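Local coordinates for dTDP-4-amino-4,6-dideoxyglucose formyltransferase (Shewanella sp. FDAARGOS_354, PDB 6V2T), which probably transfers a formyl group from a folate cofactor to the 4-amino group of dTDP-4-amino-4,6-dideoxyglucose, a sugar linked to O-antigen and lipopolysaccharide synthesis, at residues I39-L42 with V43-A47; E176-Q179 with Q180-D184. All coordinates share one frame; numbering follows the deposited sequence.

Two helices that pack on each other supply the two interactions, and they differ in what becomes of the regular i to i+4 bonding. Interaction 1 (39-42 with 43-47) is the C-terminal end of helix 33-45, where a side chain joins the last backbone bonds; interaction 2 (176-179 with 180-184) lies inside helix 171-194, where the pattern runs on. Their centres lie about 17 Å apart and their nearest atoms about 5 Å. Leu42 of interaction 1 rests on Leu186 and Leu190, which follow interaction 2 on helix 171-194. Interaction 2 is nearer the sugar nucleotide, about 7 Å from the side chain of Gln179, against about 11 Å from that of Ile39.

Interaction 1 of 2, residues I39-L42 with V43-A47; sequences IQNL and VAVNA
Leu42 and Asn46 meet where helix 33-45 runs out, and one carbonyl takes two hydrogen bonds. Leu42 O accepts both the backbone N of Asn46 and, at 3.1 Å, its side-chain ND2, the two donors arriving from opposite faces of the carbonyl plane. The ND2 bond is fairly straight, with an N-H...O angle of 167°, and the oxygen lies in the plane of the Asn46 amide, which should restrain the rotation of that group. CG of Asn46 stands beside its own backbone N (chi1 -81°), folding the amide back over the turn it has just left. There it runs alongside the Leu42 side chain, both pointing the same way, with ND2 a tight 3.2 Å from Leu42 CD2. Leu42 itself looks strained, its first torsion (chi1 -133°) lying away from any staggered position.

One turn earlier, Val43 N bonds to Ile39 O at 2.9 Å, with a weak second bond to Gln40 O. CG2 of Val43 lies 3.4 Å from that same Ile39 oxygen and 4.3 Å from Ile39 CG2. On the exposed side, Val45 N bonds to Asn41 O, while Val45 CG2 comes within 4.2 Å of Asn41 ND2. Val43 also packs on Phe55 and Tyr57. The arrangement is typical of a helix C-terminus, here closing the helix of the beta-alpha-beta unit formed by strand 24-30, helix 33-45 and strand 53-60.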
ATOM      1  N   ILE B  39     -24.281  17.254  -6.504  1.00 36.19           N
ATOM      2  CA  ILE B  39     -24.886  18.500  -7.060  1.00 38.53           C
ATOM      3  C   ILE B  39     -26.404  18.292  -7.172  1.00 37.96           C
ATOM      4  O   ILE B  39     -27.174  19.174  -6.728  1.00 38.82           O
ATOM      5  CB  ILE B  39     -24.253  18.885  -8.412  1.00 36.31           C
ATOM      6  CG1 ILE B  39     -22.832  19.431  -8.239  1.00 35.67           C
ATOM      7  CG2 ILE B  39     -25.138  19.866  -9.160  1.00 41.52           C
ATOM      8  CD1 ILE B  39     -22.065  19.550  -9.537  1.00 38.23           C
ATOM      9  N   GLN B  40     -26.818  17.141  -7.686  1.00 39.38           N
ATOM     10  CA  GLN B  40     -28.260  16.766  -7.769  1.00 42.88           C
ATOM     11  C   GLN B  40     -28.940  16.962  -6.411  1.00 41.54           C
ATOM     12  O   GLN B  40     -29.978  17.645  -6.364  1.00 40.41           O
ATOM     13  CB  GLN B  40     -28.401  15.353  -8.316  1.00 40.61           C
ATOM     14  CG  GLN B  40     -28.382  15.356  -9.832  1.00 37.97           C
ATOM     15  CD  GLN B  40     -28.345  13.982 -10.443  1.00 43.21           C
ATOM     16  OE1 GLN B  40     -28.047  12.991  -9.778  1.00 47.26           O
ATOM     17  NE2 GLN B  40     -28.599  13.934 -11.742  1.00 40.55           N
ATOM     18  N   ASN B  41     -28.366  16.397  -5.354  1.00 43.02           N
ATOM     19  CA  ASN B  41     -28.876  16.551  -3.973  1.00 42.32           C
ATOM     20  C   ASN B  41     -28.851  18.039  -3.596  1.00 45.94           C
ATOM     21  O   ASN B  41     -29.871  18.537  -3.109  1.00 41.16           O
ATOM     22  CB  ASN B  41     -28.102  15.686  -2.978  1.00 46.43           C
ATOM     23  CG  ASN B  41     -28.747  15.739  -1.615  1.00 45.19           C
ATOM     24  OD1 ASN B  41     -29.907  15.351  -1.470  1.00 43.08           O
ATOM     25  ND2 ASN B  41     -28.035  16.285  -0.647  1.00 41.59           N
ATOM     26  N   LEU B  42     -27.746  18.743  -3.840  1.00 39.89           N
ATOM     27  CA  LEU B  42     -27.582  20.172  -3.438  1.00 45.91           C
ATOM     28  C   LEU B  42     -28.700  21.027  -4.038  1.00 43.82           C
ATOM     29  O   LEU B  42     -29.133  22.006  -3.373  1.00 46.77           O
ATOM     30  CB  LEU B  42     -26.234  20.688  -3.945  1.00 48.83           C
ATOM     31  CG  LEU B  42     -25.385  21.450  -2.943  1.00 48.25           C
ATOM     32  CD1 LEU B  42     -24.248  22.164  -3.669  1.00 44.55           C
ATOM     33  CD2 LEU B  42     -26.202  22.425  -2.117  1.00 48.15           C
ATOM     34  N   VAL B  43     -29.124  20.693  -5.260  1.00 39.76           N
ATOM     35  CA  VAL B  43     -30.175  21.434  -6.009  1.00 42.89           C
ATOM     36  C   VAL B  43     -31.505  21.246  -5.264  1.00 51.02           C
ATOM     37  O   VAL B  43     -32.114  22.277  -4.891  1.00 45.86           O
ATOM     38  CB  VAL B  43     -30.206  20.997  -7.485  1.00 41.77           C
ATOM     39  CG1 VAL B  43     -31.507  21.346  -8.183  1.00 40.96           C
ATOM     40  CG2 VAL B  43     -29.013  21.589  -8.251  1.00 41.02           C
ATOM     41  N   ALA B  44     -31.890  19.994  -4.975  1.00 51.40           N
ATOM     42  CA  ALA B  44     -33.047  19.653  -4.103  1.00 46.49           C
ATOM     43  C   ALA B  44     -33.031  20.514  -2.832  1.00 47.86           C
ATOM     44  O   ALA B  44     -34.050  21.147  -2.567  1.00 58.45           O
ATOM     45  CB  ALA B  44     -33.038  18.178  -3.771  1.00 50.14           C
ATOM     46  N   VAL B  45     -31.922  20.564  -2.086  1.00 51.91           N
ATOM     47  CA  VAL B  45     -31.829  21.230  -0.746  1.00 56.17           C
ATOM     48  C   VAL B  45     -31.975  22.759  -0.879  1.00 61.63           C
ATOM     49  O   VAL B  45     -32.395  23.416   0.124  1.00 50.47           O
ATOM     50  CB  VAL B  45     -30.515  20.855  -0.023  1.00 61.65           C
ATOM     51  CG1 VAL B  45     -30.166  21.814   1.109  1.00 61.28           C
ATOM     52  CG2 VAL B  45     -30.540  19.423   0.497  1.00 66.31           C
ATOM     53  N   ASN B  46     -31.574  23.326  -2.024  1.00 58.30           N
ATOM     54  CA  ASN B  46     -31.682  24.779  -2.337  1.00 56.41           C
ATOM     55  C   ASN B  46     -32.915  25.014  -3.230  1.00 56.48           C
ATOM     56  O   ASN B  46     -32.936  26.055  -3.914  1.00 47.39           O
ATOM     57  CB  ASN B  46     -30.435  25.321  -3.066  1.00 53.36           C
ATOM     58  CG  ASN B  46     -29.256  25.660  -2.177  1.00 53.94           C
ATOM     59  OD1 ASN B  46     -29.095  26.806  -1.763  1.00 60.40           O
ATOM     60  ND2 ASN B  46     -28.395  24.688  -1.915  1.00 50.71           N
ATOM     61  N   ALA B  47     -33.900  24.101  -3.266  1.00 56.14           N
ATOM     62  CA  ALA B  47     -35.029  24.139  -4.237  1.00 60.86           C
ATOM     63  C   ALA B  47     -35.864  25.417  -4.058  1.00 60.26           C
ATOM     64  O   ALA B  47     -36.595  25.772  -5.002  1.00 54.47           O
ATOM     65  CB  ALA B  47     -35.905  22.918  -4.106  1.00 65.12           C
TER

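Interaction 2 of 2, residues E176-Q179 with Q180-D184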
ATOM      1  N   GLU B 176      -9.117  13.283  -1.710  1.00 29.23           N
ATOM      2  CA  GLU B 176     -10.351  13.203  -0.900  1.00 30.73           C
ATOM      3  C   GLU B 176     -10.562  14.527  -0.156  1.00 29.86           C
ATOM      4  O   GLU B 176     -11.701  14.923  -0.020  1.00 30.51           O
ATOM      5  CB  GLU B 176     -10.291  11.997   0.043  1.00 34.99           C
ATOM      6  CG  GLU B 176     -10.494  10.686  -0.684  1.00 33.76           C
ATOM      7  CD  GLU B 176     -10.410   9.407   0.150  1.00 37.28           C
ATOM      8  OE1 GLU B 176      -9.882   9.419   1.283  1.00 36.37           O
ATOM      9  OE2 GLU B 176     -10.815   8.389  -0.380  1.00 42.53           O
ATOM     10  N   ARG B 177      -9.496  15.152   0.340  1.00 29.60           N
ATOM     11  CA  ARG B 177      -9.579  16.429   1.081  1.00 31.68           C
ATOM     12  C   ARG B 177     -10.022  17.525   0.094  1.00 31.08           C
ATOM     13  O   ARG B 177     -10.879  18.335   0.441  1.00 30.67           O
ATOM     14  CB  ARG B 177      -8.235  16.667   1.758  1.00 32.73           C
ATOM     15  CG  ARG B 177      -8.203  17.820   2.744  1.00 35.86           C
ATOM     16  CD  ARG B 177      -6.852  17.999   3.406  1.00 34.59           C
ATOM     17  NE  ARG B 177      -6.374  16.762   3.991  1.00 32.63           N
ATOM     18  CZ  ARG B 177      -5.220  16.140   3.738  1.00 31.85           C
ATOM     19  NH1 ARG B 177      -4.319  16.616   2.899  1.00 29.17           N
ATOM     20  NH2 ARG B 177      -4.986  14.986   4.322  1.00 35.16           N
ATOM     21  N   VAL B 178      -9.531  17.488  -1.140  1.00 30.25           N
ATOM     22  CA  VAL B 178      -9.949  18.426  -2.215  1.00 28.92           C
ATOM     23  C   VAL B 178     -11.433  18.213  -2.504  1.00 29.60           C
ATOM     24  O   VAL B 178     -12.171  19.234  -2.523  1.00 27.76           O
ATOM     25  CB  VAL B 178      -9.077  18.282  -3.474  1.00 28.67           C
ATOM     26  CG1 VAL B 178      -9.654  19.035  -4.655  1.00 30.71           C
ATOM     27  CG2 VAL B 178      -7.663  18.737  -3.186  1.00 28.26           C
ATOM     28  N   GLN B 179     -11.868  16.958  -2.629  1.00 27.94           N
ATOM     29  CA  GLN B 179     -13.290  16.638  -2.935  1.00 32.39           C
ATOM     30  C   GLN B 179     -14.177  17.238  -1.841  1.00 31.07           C
ATOM     31  O   GLN B 179     -15.239  17.800  -2.199  1.00 34.46           O
ATOM     32  CB  GLN B 179     -13.574  15.137  -3.059  1.00 34.32           C
ATOM     33  CG  GLN B 179     -12.989  14.456  -4.292  1.00 39.30           C
ATOM     34  CD  GLN B 179     -13.341  12.977  -4.324  1.00 42.54           C
ATOM     35  OE1 GLN B 179     -12.892  12.161  -3.498  1.00 41.51           O
ATOM     36  NE2 GLN B 179     -14.131  12.604  -5.310  1.00 39.58           N
ATOM     37  N   GLN B 180     -13.753  17.178  -0.575  1.00 37.17           N
ATOM     38  CA  GLN B 180     -14.560  17.735   0.554  1.00 37.84           C
ATOM     39  C   GLN B 180     -14.691  19.258   0.395  1.00 32.11           C
ATOM     40  O   GLN B 180     -15.795  19.795   0.596  1.00 32.53           O
ATOM     41  CB  GLN B 180     -13.946  17.414   1.916  1.00 39.42           C
ATOM     42  CG  GLN B 180     -14.873  17.784   3.069  1.00 48.84           C
ATOM     43  CD  GLN B 180     -16.263  17.202   2.922  1.00 51.52           C
ATOM     44  OE1 GLN B 180     -16.442  15.980   2.840  1.00 50.52           O
ATOM     45  NE2 GLN B 180     -17.258  18.076   2.849  1.00 47.11           N
ATOM     46  N   THR B 181     -13.585  19.919   0.071  1.00 34.80           N
ATOM     47  CA  THR B 181     -13.508  21.377  -0.164  1.00 32.72           C
ATOM     48  C   THR B 181     -14.359  21.768  -1.375  1.00 31.99           C
ATOM     49  O   THR B 181     -14.955  22.865  -1.304  1.00 33.32           O
ATOM     50  CB  THR B 181     -12.046  21.821  -0.255  1.00 34.99           C
ATOM     51  OG1 THR B 181     -11.674  21.960   1.112  1.00 36.59           O
ATOM     52  CG2 THR B 181     -11.846  23.124  -0.987  1.00 33.96           C
ATOM     53  N   GLU B 182     -14.350  20.975  -2.458  1.00 29.53           N
ATOM     54  CA  GLU B 182     -15.205  21.193  -3.637  1.00 32.50           C
ATOM     55  C   GLU B 182     -16.663  21.148  -3.181  1.00 34.03           C
ATOM     56  O   GLU B 182     -17.451  21.980  -3.638  1.00 27.36           O
ATOM     57  CB  GLU B 182     -15.062  20.156  -4.753  1.00 33.59           C
ATOM     58  CG  GLU B 182     -13.724  20.114  -5.460  1.00 39.47           C
ATOM     59  CD  GLU B 182     -13.747  19.167  -6.654  1.00 43.57           C
ATOM     60  OE1 GLU B 182     -14.174  17.982  -6.473  1.00 39.08           O
ATOM     61  OE2 GLU B 182     -13.408  19.624  -7.781  1.00 42.73           O
ATOM     62  N   MET B 183     -17.008  20.191  -2.316  1.00 32.35           N
ATOM     63  CA  MET B 183     -18.406  20.066  -1.827  1.00 31.67           C
ATOM     64  C   MET B 183     -18.758  21.254  -0.936  1.00 30.25           C
ATOM     65  O   MET B 183     -19.854  21.784  -1.126  1.00 38.86           O
ATOM     66  CB  MET B 183     -18.589  18.739  -1.103  1.00 34.81           C
ATOM     67  CG  MET B 183     -18.578  17.599  -2.089  1.00 38.46           C
ATOM     68  SD  MET B 183     -18.983  15.989  -1.344  1.00 50.72           S
ATOM     69  CE  MET B 183     -17.762  15.870  -0.042  1.00 44.09           C
ATOM     70  N   ASP B 184     -17.850  21.682  -0.057  1.00 30.05           N
ATOM     71  CA  ASP B 184     -18.021  22.875   0.799  1.00 34.07           C
ATOM     72  C   ASP B 184     -18.266  24.108  -0.082  1.00 35.49           C
ATOM     73  O   ASP B 184     -19.212  24.838   0.203  1.00 30.66           O
ATOM     74  CB  ASP B 184     -16.815  23.123   1.711  1.00 34.01           C
ATOM     75  CG  ASP B 184     -16.589  22.125   2.841  1.00 41.83           C
ATOM     76  OD1 ASP B 184     -17.456  21.254   3.049  1.00 38.68           O
ATOM     77  OD2 ASP B 184     -15.500  22.205   3.459  1.00 40.78           O
TER
HETATM   78  O   HOH W   1     -11.117  19.660   2.579  1.00 33.84           O
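Gln179 meets the following turn chiefly through its backbone carbonyl. Its oxygen accepts Met183 N at 3.0 Å, and the Met183 side chain lies close by: CG comes to 3.3 Å from Gln179 O, and the bend at chi3 (-56°) turns CE back toward the same oxygen, at 3.8 Å. The Gln179 side chain touches Pro34 of helix 33-45, a helix that Met183 touches too, through Phe38.

Gln180 binds Glu176 O through its backbone N and lays its CB 3.5 Å from Arg177 O. Its chain starts anti to the backbone N and then turns at chi2 (52°), which carries the amide along the helix to Asp184. NE2 donates to Asp184 OD1 at 3.2 Å, nearly within its own amide plane but from above the plane of the carboxylate. Arg177 O, bonded to Thr181 N, also accepts from a water that is hydrogen-bonded to Thr181 OG1, although its distance to that water, 2.5 Å, is unusually short and so doubtful; the Arg177 guanidinium turns elsewhere, to a salt bridge with Asp169.

Glu182, a third large contributor, bonds through its N to Val178 O at 2.8 Å and sets CG 3.4 Å from the same oxygen. The carboxylate of this buried residue is hydrogen-bonded through OE2 to His99 NE2, and His99 lines the sugar-nucleotide pocket. The chemistry implies that Glu182, its backbone held in the regular helix, acts as a second-shell residue that probably steadies His99.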